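Local coordinates for protein agmatine N-acetyltransferase (Drosophila melanogaster, PDB 7CIW) that transfers the acetyl group of acetyl-CoA to the primary amine of agmatine and, as a GNAT-fold arylalkylamine N-acetyltransferase, probably also acylates dopamine and serotonin, at residues A[20-23]-A[24-28]; A[172-175]-A[176-180]; A[184-188]-A[189-193]. The protein carries 1 engineered substitution. One frame throughout, in Å; residues are numbered along the deposited sequence.

Interaction 1: A[20-23]-A[24-28]; sequences EQLM and TFLLA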
loop_
_atom_site.group_PDB
_atom_site.type_symbol
_atom_site.label_atom_id
_atom_site.label_comp_id
_atom_site.label_asym_id
_atom_site.label_seq_id
_atom_site.Cartn_x
_atom_site.Cartn_y
_atom_site.Cartn_z
ATOM N N GLU A 20 16.254 -5.312 5.043
ATOM C CA GLU A 20 16.952 -4.030 4.999
ATOM C C GLU A 20 16.997 -3.476 3.584
ATOM O O GLU A 20 16.760 -2.279 3.374
ATOM C CB GLU A 20 18.364 -4.145 5.560
ATOM C CG GLU A 20 19.041 -2.792 5.630
ATOM C CD GLU A 20 20.451 -2.872 6.168
ATOM O OE1 GLU A 20 20.633 -2.671 7.388
ATOM O OE2 GLU A 20 21.372 -3.133 5.367
ATOM N N GLN A 21 17.304 -4.327 2.604
ATOM C CA GLN A 21 17.325 -3.869 1.223
ATOM C C GLN A 21 15.954 -3.359 0.802
ATOM O O GLN A 21 15.849 -2.348 0.104
ATOM C CB GLN A 21 17.776 -5.000 0.300
ATOM C CG GLN A 21 19.278 -5.289 0.345
ATOM C CD GLN A 21 20.118 -4.030 0.434
ATOM O OE1 GLN A 21 19.951 -3.095 -0.353
ATOM N NE2 GLN A 21 21.031 -3.993 1.410
ATOM N N LEU A 22 14.891 -4.051 1.222
ATOM C CA LEU A 22 13.539 -3.602 0.893
ATOM C C LEU A 22 13.270 -2.224 1.471
ATOM O O LEU A 22 12.737 -1.344 0.790
ATOM C CB LEU A 22 12.509 -4.606 1.418
ATOM C CG LEU A 22 11.046 -4.139 1.427
ATOM C CD1 LEU A 22 10.559 -3.871 -0.001
ATOM C CD2 LEU A 22 10.145 -5.176 2.111
ATOM N N MET A 23 13.613 -2.025 2.741
ATOM C CA MET A 23 13.359 -0.726 3.357
ATOM C C MET A 23 14.214 0.361 2.716
ATOM O O MET A 23 13.754 1.490 2.532
ATOM C CB MET A 23 13.606 -0.808 4.863
ATOM C CG MET A 23 13.232 0.465 5.619
ATOM S SD MET A 23 11.594 1.126 5.228
ATOM C CE MET A 23 10.554 -0.248 5.719
ATOM N N THR A 24 15.456 0.037 2.345
ATOM C CA THR A 24 16.285 1.021 1.662
ATOM C C THR A 24 15.648 1.473 0.353
ATOM O O THR A 24 15.629 2.676 0.048
ATOM C CB THR A 24 17.680 0.435 1.440
ATOM O OG1 THR A 24 18.271 0.206 2.723
ATOM C CG2 THR A 24 18.557 1.389 0.641
ATOM N N PHE A 25 15.098 0.532 -0.426
ATOM C CA PHE A 25 14.380 0.920 -1.640
ATOM C C PHE A 25 13.167 1.781 -1.306
ATOM O O PHE A 25 12.928 2.811 -1.946
ATOM C CB PHE A 25 13.942 -0.314 -2.436
ATOM C CG PHE A 25 12.958 0.010 -3.525
ATOM C CD1 PHE A 25 13.394 0.523 -4.737
ATOM C CD2 PHE A 25 11.591 -0.144 -3.318
ATOM C CE1 PHE A 25 12.484 0.860 -5.736
ATOM C CE2 PHE A 25 10.683 0.189 -4.317
ATOM C CZ PHE A 25 11.138 0.692 -5.520
ATOM N N LEU A 26 12.369 1.358 -0.320
ATOM C CA LEU A 26 11.171 2.121 0.024
ATOM C C LEU A 26 11.522 3.544 0.436
ATOM O O LEU A 26 10.828 4.493 0.061
ATOM C CB LEU A 26 10.393 1.414 1.134
ATOM C CG LEU A 26 9.776 0.059 0.786
ATOM C CD1 LEU A 26 9.138 -0.566 2.026
ATOM C CD2 LEU A 26 8.741 0.205 -0.329
ATOM N N LEU A 27 12.588 3.715 1.220
ATOM C CA LEU A 27 12.971 5.061 1.638
ATOM C C LEU A 27 13.474 5.905 0.473
ATOM O O LEU A 27 13.371 7.136 0.514
ATOM C CB LEU A 27 14.034 4.988 2.737
ATOM C CG LEU A 27 13.464 4.426 4.033
ATOM C CD1 LEU A 27 14.563 4.012 4.998
ATOM C CD2 LEU A 27 12.528 5.456 4.683
ATOM N N ALA A 28 14.010 5.275 -0.570
ATOM C CA ALA A 28 14.549 6.031 -1.694
ATOM C C ALA A 28 13.488 6.415 -2.722
ATOM O O ALA A 28 13.526 7.527 -3.256
ATOM C CB ALA A 28 15.653 5.227 -2.386
#
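Two donors of Thr24 converge on the carbonyl oxygen of Glu20: the backbone N at 2.9 Å from Glu20 O, and the hydroxyl OG1 at 3.0 Å from the same atom. This is the i to i+4 pattern of an alpha helix, here helix 19-30 of the GNAT fold, with a threonine hydroxyl folded back onto its own helix. With OG1 beside the backbone N (chi1 -64°), the hydroxyl comes to Glu20 O from above the carbonyl plane, whereas the amide is tilted only 18° from it. Phe25, Leu26 and Leu27 repeat the backbone bond to Gln21, Leu22 and Met23.

Met23 meets both Leu26 and Leu27 through its side chain. Its chain bends at chi2 and chi3, which swings CE round to Leu26 CD1 at 4.0 Å, while CG lies 3.8 Å from Leu27 CD1. Shortening Met23 to an alanine removes CG, SD and CE, which is likely to strip both leucine methyls of this thioether cover and open a gap beside Tyr31 and Leu54. Leu22 lies on another side of the helix, touching Ala74 of strand 70-80, and Phe25 touches the same residue. Within the helix, Leu22 CD1 reaches Leu26 CG at 4.1 Å.

Interaction 2: A[172-175]-A[176-180]; sequences ARLV and QRLGY. With COA (coenzyme A), chain B.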
loop_
_atom_site.group_PDB
_atom_site.type_symbol
_atom_site.label_atom_id
_atom_site.label_comp_id
_atom_site.label_asym_id
_atom_site.label_seq_id
_atom_site.Cartn_x
_atom_site.Cartn_y
_atom_site.Cartn_z
ATOM N N ALA A 172 -4.078 4.657 -8.953
ATOM C CA ALA A 172 -5.470 4.477 -9.357
ATOM C C ALA A 172 -5.566 4.112 -10.834
ATOM O O ALA A 172 -6.269 3.165 -11.205
ATOM C CB ALA A 172 -6.277 5.738 -9.052
ATOM N N ARG A 173 -4.845 4.841 -11.691
ATOM C CA ARG A 173 -4.886 4.551 -13.124
ATOM C C ARG A 173 -4.333 3.164 -13.430
ATOM O O ARG A 173 -4.833 2.468 -14.326
ATOM C CB ARG A 173 -4.114 5.620 -13.890
ATOM C CG ARG A 173 -4.827 6.963 -13.923
ATOM C CD ARG A 173 -3.860 8.068 -14.265
ATOM N NE ARG A 173 -4.437 9.378 -13.986
ATOM C CZ ARG A 173 -3.770 10.519 -14.106
ATOM N NH1 ARG A 173 -2.504 10.517 -14.514
ATOM N NH2 ARG A 173 -4.370 11.665 -13.822
ATOM N N LEU A 174 -3.291 2.751 -12.707
ATOM C CA LEU A 174 -2.733 1.415 -12.902
ATOM C C LEU A 174 -3.765 0.330 -12.598
ATOM O O LEU A 174 -3.947 -0.607 -13.387
ATOM C CB LEU A 174 -1.488 1.242 -12.028
ATOM C CG LEU A 174 -1.070 -0.211 -11.820
ATOM C CD1 LEU A 174 -0.623 -0.785 -13.155
ATOM C CD2 LEU A 174 0.028 -0.348 -10.785
ATOM N N VAL A 175 -4.455 0.436 -11.459
ATOM C CA VAL A 175 -5.334 -0.663 -11.083
ATOM C C VAL A 175 -6.607 -0.630 -11.904
ATOM O O VAL A 175 -7.228 -1.667 -12.120
ATOM C CB VAL A 175 -5.626 -0.668 -9.570
ATOM C CG1 VAL A 175 -4.338 -0.879 -8.803
ATOM C CG2 VAL A 175 -6.285 0.620 -9.129
ATOM N N GLN A 176 -7.001 0.543 -12.400
ATOM C CA GLN A 176 -8.074 0.594 -13.391
ATOM C C GLN A 176 -7.722 -0.246 -14.612
ATOM O O GLN A 176 -8.554 -0.999 -15.132
ATOM C CB GLN A 176 -8.320 2.035 -13.815
ATOM C CG GLN A 176 -9.074 2.866 -12.830
ATOM C CD GLN A 176 -9.330 4.247 -13.376
ATOM O OE1 GLN A 176 -8.456 4.848 -14.013
ATOM N NE2 GLN A 176 -10.539 4.751 -13.166
ATOM N N ARG A 177 -6.496 -0.090 -15.105
ATOM C CA ARG A 177 -6.036 -0.876 -16.241
ATOM C C ARG A 177 -6.040 -2.365 -15.924
ATOM O O ARG A 177 -6.270 -3.193 -16.813
ATOM C CB ARG A 177 -4.639 -0.383 -16.645
ATOM C CG ARG A 177 -3.714 -1.387 -17.280
ATOM C CD ARG A 177 -2.547 -0.656 -17.920
ATOM N NE ARG A 177 -1.306 -0.759 -17.151
ATOM C CZ ARG A 177 -0.645 0.275 -16.630
ATOM N NH1 ARG A 177 -1.098 1.515 -16.775
ATOM N NH2 ARG A 177 0.482 0.068 -15.963
ATOM N N LEU A 178 -5.811 -2.729 -14.661
ATOM C CA LEU A 178 -5.871 -4.120 -14.240
ATOM C C LEU A 178 -7.297 -4.631 -14.048
ATOM O O LEU A 178 -7.481 -5.832 -13.813
ATOM C CB LEU A 178 -5.085 -4.290 -12.936
ATOM C CG LEU A 178 -3.582 -4.084 -13.104
ATOM C CD1 LEU A 178 -2.865 -4.202 -11.760
ATOM C CD2 LEU A 178 -3.001 -5.081 -14.113
ATOM N N GLY A 179 -8.304 -3.768 -14.147
ATOM C CA GLY A 179 -9.677 -4.195 -13.968
ATOM C C GLY A 179 -10.198 -4.145 -12.550
ATOM O O GLY A 179 -11.223 -4.773 -12.261
ATOM N N TYR A 180 -9.526 -3.434 -11.652
ATOM C CA TYR A 180 -10.077 -3.236 -10.321
ATOM C C TYR A 180 -11.270 -2.288 -10.395
ATOM O O TYR A 180 -11.417 -1.513 -11.347
ATOM C CB TYR A 180 -9.035 -2.636 -9.378
ATOM C CG TYR A 180 -7.950 -3.552 -8.851
ATOM C CD1 TYR A 180 -7.133 -4.271 -9.709
ATOM C CD2 TYR A 180 -7.716 -3.644 -7.481
ATOM C CE1 TYR A 180 -6.122 -5.094 -9.211
ATOM C CE2 TYR A 180 -6.705 -4.453 -6.983
ATOM C CZ TYR A 180 -5.923 -5.169 -7.850
ATOM O OH TYR A 180 -4.927 -5.975 -7.346
HETATM N N1A COA B . 4.856 10.507 -11.845
HETATM C C2A COA B . 4.636 10.883 -13.136
HETATM N N3A COA B . 4.229 9.961 -14.071
HETATM C C4A COA B . 4.046 8.677 -13.722
HETATM C C5A COA B . 4.269 8.310 -12.451
HETATM C C6A COA B . 4.671 9.241 -11.515
HETATM N N6A COA B . 5.028 9.315 -10.039
HETATM N N7A COA B . 4.025 6.982 -12.320
HETATM C C8A COA B . 3.650 6.510 -13.517
HETATM N N9A COA B . 3.656 7.548 -14.367
HETATM C C1B COA B . 3.421 7.683 -15.682
HETATM C C2B COA B . 4.442 6.772 -16.408
HETATM O O2B COA B . 5.755 7.433 -16.584
HETATM C C3B COA B . 3.840 6.405 -17.557
HETATM O O3B COA B . 3.768 7.448 -18.566
HETATM P P3B COA B . 4.897 7.645 -19.772
HETATM O O7A COA B . 5.500 6.307 -20.153
HETATM O O8A COA B . 4.256 8.365 -20.963
HETATM O O9A COA B . 5.968 8.542 -19.169
HETATM C C4B COA B . 2.274 6.221 -17.130
HETATM O O4B COA B . 2.065 7.005 -16.080
HETATM C C5B COA B . 1.932 4.778 -16.846
HETATM O O5B COA B . 2.993 4.227 -16.078
HETATM P P1A COA B . 2.758 2.847 -15.154
HETATM O O1A COA B . 1.281 2.505 -14.943
HETATM O O2A COA B . 3.555 1.702 -15.761
HETATM O O3A COA B . 3.363 3.258 -13.686
HETATM P P2A COA B . 4.431 2.402 -12.779
HETATM O O4A COA B . 5.777 2.387 -13.440
HETATM O O5A COA B . 3.873 1.024 -12.503
HETATM O O6A COA B . 4.480 3.339 -11.427
HETATM C CBP COA B . 3.712 3.821 -9.296
HETATM C CCP COA B . 3.303 3.553 -10.722
HETATM C CDP COA B . 4.247 2.475 -8.699
HETATM C CEP COA B . 2.502 4.306 -8.484
HETATM C CAP COA B . 4.771 4.920 -9.306
HETATM O OAP COA B . 4.167 6.121 -9.723
HETATM C C9P COA B . 5.424 5.176 -7.934
HETATM O O9P COA B . 6.260 4.460 -7.473
HETATM N N8P COA B . 5.024 6.362 -7.204
HETATM C C7P COA B . 5.639 6.725 -5.913
HETATM C C6P COA B . 5.103 5.898 -4.666
HETATM C C5P COA B . 3.597 5.937 -4.741
HETATM O O5P COA B . 2.984 6.970 -4.802
HETATM N N4P COA B . 2.921 4.607 -4.727
HETATM C C3P COA B . 1.483 4.420 -4.841
HETATM C C2P COA B . 0.707 4.947 -3.634
HETATM S S1P COA B . -0.965 4.337 -4.007
#
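Arg177 and Leu174 meet near the C-terminal end of helix 169-177, where a Schellman motif closes the helix and the arginine reaches out to coenzyme A. Arg177 CB sits 3.3 Å from Leu174 O, and CG lies farther from that same carbonyl oxygen. CD then turns the chain at chi3 (104°), bringing NE past Leu174 CD1. That methyl lies over one face of the guanidinium, 3.6 Å from Arg177 CZ and only 3.1 Å from Arg177 NH2, so the apolar leucine backs the cationic plane while the edge does the polar work. In that plane O1A of coenzyme A accepts from both terminal nitrogens: Arg177 NH2 at 2.8 Å with a fairly straight 159° bond, and Arg177 NH1 at 3.2 Å with a more bent one. NH2 also binds Asn141 OD1, a second hold that should help fix the rotation of the group. The positive charge probably helps to balance the pyrophosphate.

The helix terminus is defined by its backbone. Gly179 takes a positive phi of 89°, where a beta carbon would collide with the carbonyl oxygen of Leu178. Two bonds make the motif: Gly179 N to Gln176 O at 2.9 Å, and the i to i+5 bond from Tyr180 N to Val175 O, also 2.9 Å. The turn lays the Tyr180 ring against the helix, where it also touches strands 161-166 and 208-215 and Met147 of helix 142-156. The resulting CH-pi contact puts Val175 CB over the ring face, 4.1 Å from the Tyr180 centroid and offset toward the rim.

Interaction 3: A[184-188]-A[189-193]; sequences NTLRY and VDHLD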
loop_
_atom_site.group_PDB
_atom_site.type_symbol
_atom_site.label_atom_id
_atom_site.label_comp_id
_atom_site.label_asym_id
_atom_site.label_seq_id
_atom_site.Cartn_x
_atom_site.Cartn_y
_atom_site.Cartn_z
ATOM N N ASN A 184 -14.505 3.574 -3.048
ATOM C CA ASN A 184 -14.527 4.675 -2.084
ATOM C C ASN A 184 -13.577 5.781 -2.510
ATOM O O ASN A 184 -12.473 5.507 -2.975
ATOM C CB ASN A 184 -14.137 4.209 -0.675
ATOM C CG ASN A 184 -14.536 5.214 0.408
ATOM O OD1 ASN A 184 -15.713 5.366 0.711
ATOM N ND2 ASN A 184 -13.551 5.887 0.996
ATOM N N THR A 185 -13.996 7.029 -2.281
ATOM C CA THR A 185 -13.176 8.204 -2.526
ATOM C C THR A 185 -13.251 9.109 -1.306
ATOM O O THR A 185 -14.345 9.429 -0.827
ATOM C CB THR A 185 -13.638 8.970 -3.775
ATOM O OG1 THR A 185 -13.656 8.085 -4.908
ATOM C CG2 THR A 185 -12.729 10.152 -4.057
ATOM N N LEU A 186 -12.094 9.500 -0.795
ATOM C CA LEU A 186 -12.020 10.472 0.288
ATOM C C LEU A 186 -11.069 11.573 -0.142
ATOM O O LEU A 186 -9.878 11.319 -0.334
ATOM C CB LEU A 186 -11.552 9.818 1.587
ATOM C CG LEU A 186 -11.275 10.723 2.788
ATOM C CD1 LEU A 186 -12.471 11.614 3.071
ATOM C CD2 LEU A 186 -10.923 9.849 3.997
ATOM N N ARG A 187 -11.587 12.795 -0.288
ATOM C CA ARG A 187 -10.756 13.923 -0.682
ATOM C C ARG A 187 -9.933 14.421 0.494
ATOM O O ARG A 187 -10.435 14.535 1.615
ATOM C CB ARG A 187 -11.610 15.070 -1.215
ATOM C CG ARG A 187 -12.428 14.704 -2.432
ATOM C CD ARG A 187 -13.038 15.961 -3.048
ATOM N NE ARG A 187 -12.378 16.299 -4.308
ATOM C CZ ARG A 187 -11.466 17.258 -4.450
ATOM N NH1 ARG A 187 -11.099 17.994 -3.409
ATOM N NH2 ARG A 187 -10.917 17.482 -5.636
ATOM N N TYR A 188 -8.668 14.746 0.224
ATOM C CA TYR A 188 -7.775 15.122 1.315
ATOM C C TYR A 188 -8.224 16.404 1.994
ATOM O O TYR A 188 -8.057 16.542 3.211
ATOM C CB TYR A 188 -6.339 15.274 0.812
ATOM C CG TYR A 188 -5.773 13.971 0.295
ATOM C CD1 TYR A 188 -5.689 12.862 1.117
ATOM C CD2 TYR A 188 -5.348 13.851 -1.014
ATOM C CE1 TYR A 188 -5.181 11.673 0.652
ATOM C CE2 TYR A 188 -4.833 12.657 -1.490
ATOM C CZ TYR A 188 -4.761 11.574 -0.646
ATOM O OH TYR A 188 -4.249 10.379 -1.102
ATOM N N VAL A 189 -8.799 17.345 1.239
ATOM C CA VAL A 189 -9.256 18.587 1.865
ATOM C C VAL A 189 -10.415 18.357 2.828
ATOM O O VAL A 189 -10.691 19.219 3.675
ATOM C CB VAL A 189 -9.683 19.630 0.819
ATOM C CG1 VAL A 189 -8.500 20.063 -0.022
ATOM C CG2 VAL A 189 -10.806 19.097 -0.053
ATOM N N ASP A 190 -11.120 17.236 2.704
ATOM C CA ASP A 190 -12.271 16.924 3.542
ATOM C C ASP A 190 -11.889 16.217 4.835
ATOM O O ASP A 190 -12.768 15.991 5.672
ATOM C CB ASP A 190 -13.269 16.031 2.783
ATOM C CG ASP A 190 -13.917 16.735 1.596
ATOM O OD1 ASP A 190 -13.958 17.988 1.579
ATOM O OD2 ASP A 190 -14.415 16.023 0.692
ATOM N N HIS A 191 -10.619 15.839 5.020
ATOM C CA HIS A 191 -10.213 15.037 6.173
ATOM C C HIS A 191 -9.436 15.898 7.167
ATOM O O HIS A 191 -8.286 16.267 6.912
ATOM C CB HIS A 191 -9.390 13.815 5.756
ATOM C CG HIS A 191 -9.092 12.898 6.900
ATOM N ND1 HIS A 191 -10.040 12.057 7.437
ATOM C CD2 HIS A 191 -7.974 12.731 7.643
ATOM C CE1 HIS A 191 -9.512 11.392 8.450
ATOM N NE2 HIS A 191 -8.260 11.789 8.600
ATOM N N LEU A 192 -10.057 16.204 8.304
ATOM C CA LEU A 192 -9.444 17.034 9.334
ATOM C C LEU A 192 -9.099 16.210 10.564
ATOM O O LEU A 192 -9.615 15.112 10.761
ATOM C CB LEU A 192 -10.379 18.169 9.760
ATOM C CG LEU A 192 -11.056 18.931 8.635
ATOM C CD1 LEU A 192 -11.962 19.983 9.249
ATOM C CD2 LEU A 192 -9.993 19.561 7.757
ATOM N N ASP A 193 -8.225 16.760 11.408
ATOM C CA ASP A 193 -8.037 16.186 12.731
ATOM C C ASP A 193 -8.989 16.871 13.717
ATOM O O ASP A 193 -9.752 17.767 13.355
ATOM C CB ASP A 193 -6.568 16.265 13.171
ATOM C CG ASP A 193 -6.086 17.677 13.473
ATOM O OD1 ASP A 193 -6.901 18.614 13.627
ATOM O OD2 ASP A 193 -4.847 17.844 13.601
HETATM O O HOH W 1 -14.322 13.358 0.353
HETATM O O HOH W 2 -6.293 15.345 5.138
#
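The guanidinium of Arg187 meets Val189 at its edge: Val189 CG2 lies in the plane of the group, 3.5 Å from Arg187 NH1, and the two side chains run next to each other in the same direction. The His191 ring is approached obliquely by Leu186, whose CD2 comes to 4.2 Å from His191 ND1, and water 2 lies in the plane of the imidazole at its edge. These residues form the turn in which strand 181-187 gives way to a short 3-10 segment, as the i to i+3 backbone bonds show. Asp190 N reaches Arg187 O at 3.0 Å, and His191 N reaches Tyr188 O at 3.2 Å. Both donors stand well above the carbonyl planes, the second by 64°, consistent with a tight turn.

Asp190 folds back over the aliphatic start of Arg187, its OD2 3.5 Å from Arg187 CB. The opposite charges do not pair here: Arg187 NE and Asp190 OD2 are 5.4 Å apart, and the planes of guanidinium and carboxylate are turned 58° against each other. A bend at chi3 (108°) carries the guanidinium off from the carboxylate, and Arg187 NH2 instead makes a salt bridge to Glu207. Water 1 joins the two residues another way, accepting from Arg187 N and donating to Asp190 OD2 at 2.7 Å.

Strand 181-187 is the outermost strand at this end of the sheet and pairs with strand 208-215, Leu186 bonding to Val209 through the backbone. Leu186 and His191 also touch helix 99-114 at Val110 and Ala109, while the Tyr188 hydroxyl bonds to the carbonyl oxygen of Thr167, a residue of the CoA site.

In the fold
Along the chain the three contacts come in series. Interaction 1 lies on helix 19-30, which packs on strand 70-80; interaction 2 ends helix 169-177, and interaction 3 follows after the first residues of strand 181-187. Centres of interactions 1 and 2 are 25 Å apart, with nearest atoms about 12 Å apart; interactions 1 and 3, centres 29 Å apart, lie on opposite sides of the chain's centre. Interactions 2 and 3 have centres 21 Å apart, and both contact strand 208-215. The mixed GNAT sheet thus links all three. Interaction 2 reaches coenzyme A directly through Arg177, whereas the side chains of Phe25 and Tyr188 stay about 6 and about 7 Å from it.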